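Local coordinates for ArtJ (Geobacillus stearothermophilus, PDB 2PVU), which binds arginine, lysine and histidine, probably as the extracellular receptor that delivers them to its cognate ATP-binding cassette transporter, Art(MP)2, at residues A[48-53]-A[84-89]; A[101-106]-A[226-231]. One frame throughout, in Å; residues are numbered along the deposited sequence.

Overall arrangement
Both contacts sit in the same lobe of ArtJ and reach the same small parallel sheet, their centres about 11 Å apart. Contact 1 joins the end of strand 44-48 to strand 82-86 and runs out into the ligand pocket; it is partly buried, polar and, at Asp49, charged. Contact 2 sets strand 103-104 against strand 224-231 and is buried, held by a pair of backbone bonds and otherwise by mainly apolar side chains. Strand 44-48 lies between strands 82-86 and 103-104, and the two contacts meet where Thr48 OG1 probably bonds to Ile105 O and Asp49 N to Ser106 OG. Contact 2 brings Ser106 and Tyr226 to the pocket that contact 1 lines with Asp49, Phe52 and Trp89.

Contact 1 of 2, residues A[48-53]-A[84-89]; sequences TDAAFA and LKNIGW. With LYS (lysine), chain E.
Asp49 and Trp89 meet with the aspartate's CB at the edge of the indole, near its plane, and with carboxylate and ring planes 53° apart. The aspartate's CG lies anti to the backbone N (chi1 165°), which carries OD2 to 2.8 Å from NZ of the bound lysine; Gln153 also holds OD2. Two waters lie at OD1; the one shared with Asn86 OD1 donates to both, and the other accepts from Trp89 N. An anionic side chain suits a cationic ligand, and flat aromatic rings suit its methylene chain: lysine CE lies 3.5 Å above the centre of the Phe52 ring and 3.5 Å from Trp89 CZ3. The indole face also lies under NZ, offset toward the rim. With an alanine at Phe52, that side of the ligand's chain would probably lose its cover and the ammonium end swing more freely.

Behind the pocket the backbone is fixed by Asn86, whose OD1 takes the Ala50 N-H at 2.8 Å in a nearly straight bond from above the amide's carbonyl plane. The small Ala50 CB packs on the same amide. Thr48 N bonds to Lys85 O, and Thr48 O accepts from Ile87 N (2.8 Å), making the parallel bridge of Thr48 with Asn86; the same oxygen takes Gly88 N (3.2 Å). Gly88, at the N-cap of the helix that Trp89 begins, has backbone angles at which a CB would press on the Ile87 carbonyl O. Thr48 CG2 touches Leu84 CD1. Loops leaving adjacent parallel strands thus wall the amino-acid site of a family 3 solute-binding protein.

Contact 2 of 2, residues A[101-106]-A[226-231]; sequences VDMGIS and YGMIFP
Gly104 N donates to Ile229 O at 2.8 Å, the shorter of two bonds that make these residues an antiparallel hydrogen-bonded pair; Ile229 N returns the bond to Gly104 O at 2.9 Å. Glycine suits this place because Ile229 CG2 lies 3.6 Å from Gly104 CA, where a CB would clash with it. Apolar side chains pack beside the pair. Met103 is extended throughout, with CG anti to its amide nitrogen (chi1 -174°), and this unbranched reach lets it touch two partners: CG comes to 3.5 Å from Phe230 CE1, while the terminal CE meets Met228 SD at 3.6 Å. Met103 and Phe230 run alongside each other in the same direction, and the sulfur completes an oblique Met-aromatic contact, 5.0 Å from the Phe230 ring centroid to Met103 SD. Met228, its CG beside the backbone N (chi1 -79°), follows Ile105, with that CG 3.7 Å from Ile105 CG1. Pro231, which has no N-H to offer, brings CD close to Asp102 O. Toward the pocket, a water accepts from Ser106 N and donates to Gly227 O, bridging the backbones beyond the direct bonds.

Helix 66-78 packs on Met103 and Ile105, helix 237-249 on Met103, Met228 and Phe230, and helix 89-98 on Ile229 and Pro231, with strand 44-48 bonded to the backbone of Asp102, Met103 and Ile105.

Contact 1 of 2, residues A[48-53]-A[84-89]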
loop_
_atom_site.group_PDB
_atom_site.type_symbol
_atom_site.label_atom_id
_atom_site.label_comp_id
_atom_site.label_asym_id
_atom_site.label_seq_id
_atom_site.Cartn_x
_atom_site.Cartn_y
_atom_site.Cartn_z
ATOM N N THR A 48 4.008 6.309 -7.869
ATOM C CA THR A 48 3.749 5.049 -7.171
ATOM C C THR A 48 5.070 4.323 -6.930
ATOM O O THR A 48 6.112 4.667 -7.525
ATOM C CB THR A 48 2.771 4.144 -7.972
ATOM O OG1 THR A 48 2.245 3.092 -7.131
ATOM C CG2 THR A 48 3.440 3.522 -9.242
ATOM N N ASP A 49 5.012 3.341 -6.022
ATOM C CA ASP A 49 6.156 2.443 -5.716
ATOM C C ASP A 49 5.749 1.108 -6.276
ATOM O O ASP A 49 5.090 0.338 -5.557
ATOM C CB ASP A 49 6.359 2.379 -4.185
ATOM C CG ASP A 49 7.263 1.230 -3.743
ATOM O OD1 ASP A 49 8.213 0.928 -4.524
ATOM O OD2 ASP A 49 7.020 0.648 -2.655
ATOM N N ALA A 50 6.063 0.823 -7.567
ATOM C CA ALA A 50 5.479 -0.400 -8.153
ATOM C C ALA A 50 6.307 -1.620 -7.777
ATOM O O ALA A 50 6.916 -2.242 -8.652
ATOM C CB ALA A 50 5.369 -0.315 -9.665
ATOM N N ALA A 51 6.270 -1.968 -6.491
ATOM C CA ALA A 51 6.915 -3.169 -5.956
ATOM C C ALA A 51 6.066 -3.681 -4.808
ATOM O O ALA A 51 6.584 -3.931 -3.677
ATOM C CB ALA A 51 8.376 -2.833 -5.487
ATOM N N PHE A 52 4.746 -3.791 -5.045
ATOM C CA PHE A 52 3.764 -3.981 -3.933
ATOM C C PHE A 52 2.529 -4.715 -4.493
ATOM O O PHE A 52 1.372 -4.240 -4.405
ATOM C CB PHE A 52 3.401 -2.609 -3.331
ATOM C CG PHE A 52 2.940 -2.653 -1.896
ATOM C CD1 PHE A 52 1.658 -2.220 -1.567
ATOM C CD2 PHE A 52 3.795 -3.131 -0.874
ATOM C CE1 PHE A 52 1.210 -2.228 -0.221
ATOM C CE2 PHE A 52 3.367 -3.157 0.465
ATOM C CZ PHE A 52 2.060 -2.697 0.790
ATOM N N ALA A 53 2.788 -5.880 -5.075
ATOM C CA ALA A 53 1.696 -6.718 -5.594
ATOM C C ALA A 53 0.773 -7.092 -4.430
ATOM O O ALA A 53 1.261 -7.467 -3.363
ATOM C CB ALA A 53 2.236 -7.982 -6.274
ATOM N N LEU A 84 1.186 7.618 -15.087
ATOM C CA LEU A 84 1.560 6.914 -13.855
ATOM C C LEU A 84 3.046 6.530 -13.920
ATOM O O LEU A 84 3.477 5.905 -14.890
ATOM C CB LEU A 84 0.679 5.673 -13.635
ATOM C CG LEU A 84 1.073 4.830 -12.431
ATOM C CD1 LEU A 84 0.893 5.644 -11.086
ATOM C CD2 LEU A 84 0.242 3.565 -12.439
ATOM N N LYS A 85 3.811 6.956 -12.920
ATOM C CA LYS A 85 5.269 6.766 -12.900
ATOM C C LYS A 85 5.732 5.978 -11.677
ATOM O O LYS A 85 5.348 6.294 -10.534
ATOM C CB LYS A 85 5.977 8.122 -12.950
ATOM C CG LYS A 85 5.980 8.729 -14.402
ATOM C CD LYS A 85 6.417 10.170 -14.432
ATOM C CE LYS A 85 7.115 10.528 -15.754
ATOM N NZ LYS A 85 6.306 10.187 -16.994
ATOM N N ASN A 86 6.596 4.975 -11.900
ATOM C CA ASN A 86 7.150 4.244 -10.766
ATOM C C ASN A 86 8.343 5.012 -10.243
ATOM O O ASN A 86 9.464 4.927 -10.797
ATOM C CB ASN A 86 7.529 2.817 -11.179
ATOM C CG ASN A 86 8.218 2.027 -10.073
ATOM O OD1 ASN A 86 8.014 2.268 -8.890
ATOM N ND2 ASN A 86 9.073 1.079 -10.475
ATOM N N ILE A 87 8.130 5.785 -9.196
ATOM C CA ILE A 87 9.227 6.570 -8.678
ATOM C C ILE A 87 9.838 6.072 -7.393
ATOM O O ILE A 87 10.902 6.580 -6.975
ATOM C CB ILE A 87 8.891 8.063 -8.580
ATOM C CG1 ILE A 87 7.631 8.278 -7.759
ATOM C CG2 ILE A 87 8.772 8.649 -10.012
ATOM C CD1 ILE A 87 7.367 9.777 -7.442
ATOM N N GLY A 88 9.211 5.081 -6.768
ATOM C CA GLY A 88 9.814 4.528 -5.553
ATOM C C GLY A 88 9.191 5.226 -4.338
ATOM O O GLY A 88 8.586 6.288 -4.466
ATOM N N TRP A 89 9.320 4.608 -3.172
ATOM C CA TRP A 89 8.479 4.955 -2.033
ATOM C C TRP A 89 8.965 6.267 -1.402
ATOM O O TRP A 89 8.187 7.232 -1.218
ATOM C CB TRP A 89 8.569 3.798 -1.030
ATOM C CG TRP A 89 7.781 3.957 0.257
ATOM C CD1 TRP A 89 8.305 4.114 1.551
ATOM C CD2 TRP A 89 6.373 3.999 0.387
ATOM N NE1 TRP A 89 7.277 4.200 2.461
ATOM C CE2 TRP A 89 6.078 4.157 1.770
ATOM C CE3 TRP A 89 5.301 3.931 -0.536
ATOM C CZ2 TRP A 89 4.747 4.221 2.249
ATOM C CZ3 TRP A 89 3.960 3.980 -0.055
ATOM C CH2 TRP A 89 3.695 4.115 1.310
HETATM N N LYS E . -0.001 0.796 3.816
HETATM C CA LYS E . 1.355 0.922 4.447
HETATM C C LYS E . 1.723 2.407 4.568
HETATM O O LYS E . 2.727 2.748 5.175
HETATM C CB LYS E . 2.403 0.213 3.595
HETATM C CG LYS E . 2.466 0.788 2.159
HETATM C CD LYS E . 3.806 0.446 1.473
HETATM C CE LYS E . 3.643 0.543 -0.037
HETATM N NZ LYS E . 5.019 0.402 -0.758
HETATM O OXT LYS E . 1.019 3.293 4.035
HETATM O O HOH W 1 10.427 1.914 -3.381
HETATM O O HOH W 2 9.493 0.872 -6.904
#

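Contact 2 of 2, residues A[101-106]-A[226-231]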
loop_
_atom_site.group_PDB
_atom_site.type_symbol
_atom_site.label_atom_id
_atom_site.label_comp_id
_atom_site.label_asym_id
_atom_site.label_seq_id
_atom_site.Cartn_x
_atom_site.Cartn_y
_atom_site.Cartn_z
ATOM N N VAL A 101 5.383 15.711 -8.241
ATOM C CA VAL A 101 4.345 14.766 -8.528
ATOM C C VAL A 101 3.041 15.383 -7.984
ATOM O O VAL A 101 3.052 16.007 -6.897
ATOM C CB VAL A 101 4.742 13.416 -7.878
ATOM C CG1 VAL A 101 3.589 12.559 -7.610
ATOM C CG2 VAL A 101 5.791 12.719 -8.733
ATOM N N ASP A 102 1.953 15.253 -8.741
ATOM C CA ASP A 102 0.683 15.901 -8.395
ATOM C C ASP A 102 -0.198 15.049 -7.459
ATOM O O ASP A 102 -1.131 15.567 -6.822
ATOM C CB ASP A 102 -0.120 16.189 -9.662
ATOM C CG ASP A 102 0.588 17.169 -10.573
ATOM O OD1 ASP A 102 1.096 18.200 -10.071
ATOM O OD2 ASP A 102 0.683 16.864 -11.767
ATOM N N MET A 103 0.073 13.759 -7.436
ATOM C CA MET A 103 -0.842 12.767 -6.861
ATOM C C MET A 103 -0.075 11.478 -6.684
ATOM O O MET A 103 0.891 11.216 -7.433
ATOM C CB MET A 103 -1.974 12.509 -7.888
ATOM C CG MET A 103 -3.081 11.616 -7.374
ATOM S SD MET A 103 -4.359 11.526 -8.643
ATOM C CE MET A 103 -5.396 10.311 -7.846
ATOM N N GLY A 104 -0.496 10.675 -5.708
ATOM C CA GLY A 104 0.082 9.351 -5.549
ATOM C C GLY A 104 -0.989 8.311 -5.313
ATOM O O GLY A 104 -2.044 8.604 -4.737
ATOM N N ILE A 105 -0.715 7.085 -5.734
ATOM C CA ILE A 105 -1.538 5.924 -5.333
ATOM C C ILE A 105 -0.543 4.780 -5.192
ATOM O O ILE A 105 0.276 4.562 -6.085
ATOM C CB ILE A 105 -2.745 5.590 -6.319
ATOM C CG1 ILE A 105 -3.738 4.596 -5.659
ATOM C CG2 ILE A 105 -2.268 5.115 -7.663
ATOM C CD1 ILE A 105 -4.907 4.205 -6.519
ATOM N N SER A 106 -0.526 4.138 -4.019
ATOM C CA SER A 106 0.584 3.201 -3.731
ATOM C C SER A 106 0.311 2.418 -2.428
ATOM O O SER A 106 1.250 2.247 -1.619
ATOM C CB SER A 106 1.909 3.995 -3.629
ATOM O OG SER A 106 3.092 3.203 -3.785
ATOM N N TYR A 226 -6.719 2.771 2.971
ATOM C CA TYR A 226 -5.848 3.395 1.977
ATOM C C TYR A 226 -6.551 4.604 1.356
ATOM O O TYR A 226 -7.787 4.589 1.225
ATOM C CB TYR A 226 -5.553 2.448 0.815
ATOM C CG TYR A 226 -4.801 1.220 1.184
ATOM C CD1 TYR A 226 -4.091 1.125 2.397
ATOM C CD2 TYR A 226 -4.736 0.178 0.279
ATOM C CE1 TYR A 226 -3.375 -0.054 2.708
ATOM C CE2 TYR A 226 -3.996 -0.976 0.550
ATOM C CZ TYR A 226 -3.369 -1.103 1.755
ATOM O OH TYR A 226 -2.679 -2.284 1.964
ATOM N N GLY A 227 -5.774 5.645 1.058
ATOM C CA GLY A 227 -6.279 6.822 0.312
ATOM C C GLY A 227 -5.299 7.138 -0.817
ATOM O O GLY A 227 -4.111 6.794 -0.750
ATOM N N MET A 228 -5.814 7.766 -1.887
ATOM C CA MET A 228 -4.938 8.420 -2.865
ATOM C C MET A 228 -4.389 9.638 -2.125
ATOM O O MET A 228 -5.017 10.108 -1.195
ATOM C CB MET A 228 -5.754 8.780 -4.106
ATOM C CG MET A 228 -5.952 7.528 -4.994
ATOM S SD MET A 228 -7.253 7.763 -6.184
ATOM C CE MET A 228 -8.725 7.402 -5.249
ATOM N N ILE A 229 -3.199 10.107 -2.481
ATOM C CA ILE A 229 -2.533 11.169 -1.710
ATOM C C ILE A 229 -2.157 12.343 -2.622
ATOM O O ILE A 229 -1.966 12.169 -3.822
ATOM C CB ILE A 229 -1.291 10.597 -1.013
ATOM C CG1 ILE A 229 -0.693 11.595 -0.011
ATOM C CG2 ILE A 229 -0.206 10.223 -2.064
ATOM C CD1 ILE A 229 0.413 10.998 0.834
ATOM N N PHE A 230 -2.115 13.547 -2.052
ATOM C CA PHE A 230 -1.936 14.787 -2.831
ATOM C C PHE A 230 -1.057 15.709 -2.037
ATOM O O PHE A 230 -1.061 15.644 -0.805
ATOM C CB PHE A 230 -3.285 15.521 -3.018
ATOM C CG PHE A 230 -4.351 14.683 -3.690
ATOM C CD1 PHE A 230 -4.385 14.559 -5.082
ATOM C CD2 PHE A 230 -5.264 14.001 -2.931
ATOM C CE1 PHE A 230 -5.380 13.750 -5.733
ATOM C CE2 PHE A 230 -6.260 13.188 -3.549
ATOM C CZ PHE A 230 -6.301 13.051 -4.931
ATOM N N PRO A 231 -0.359 16.629 -2.737
ATOM C CA PRO A 231 0.249 17.707 -1.983
ATOM C C PRO A 231 -0.858 18.462 -1.255
ATOM O O PRO A 231 -2.009 18.525 -1.711
ATOM C CB PRO A 231 0.850 18.620 -3.057
ATOM C CG PRO A 231 1.068 17.691 -4.298
ATOM C CD PRO A 231 -0.119 16.718 -4.193
HETATM O O HOH W 3 -2.729 4.695 -2.190
#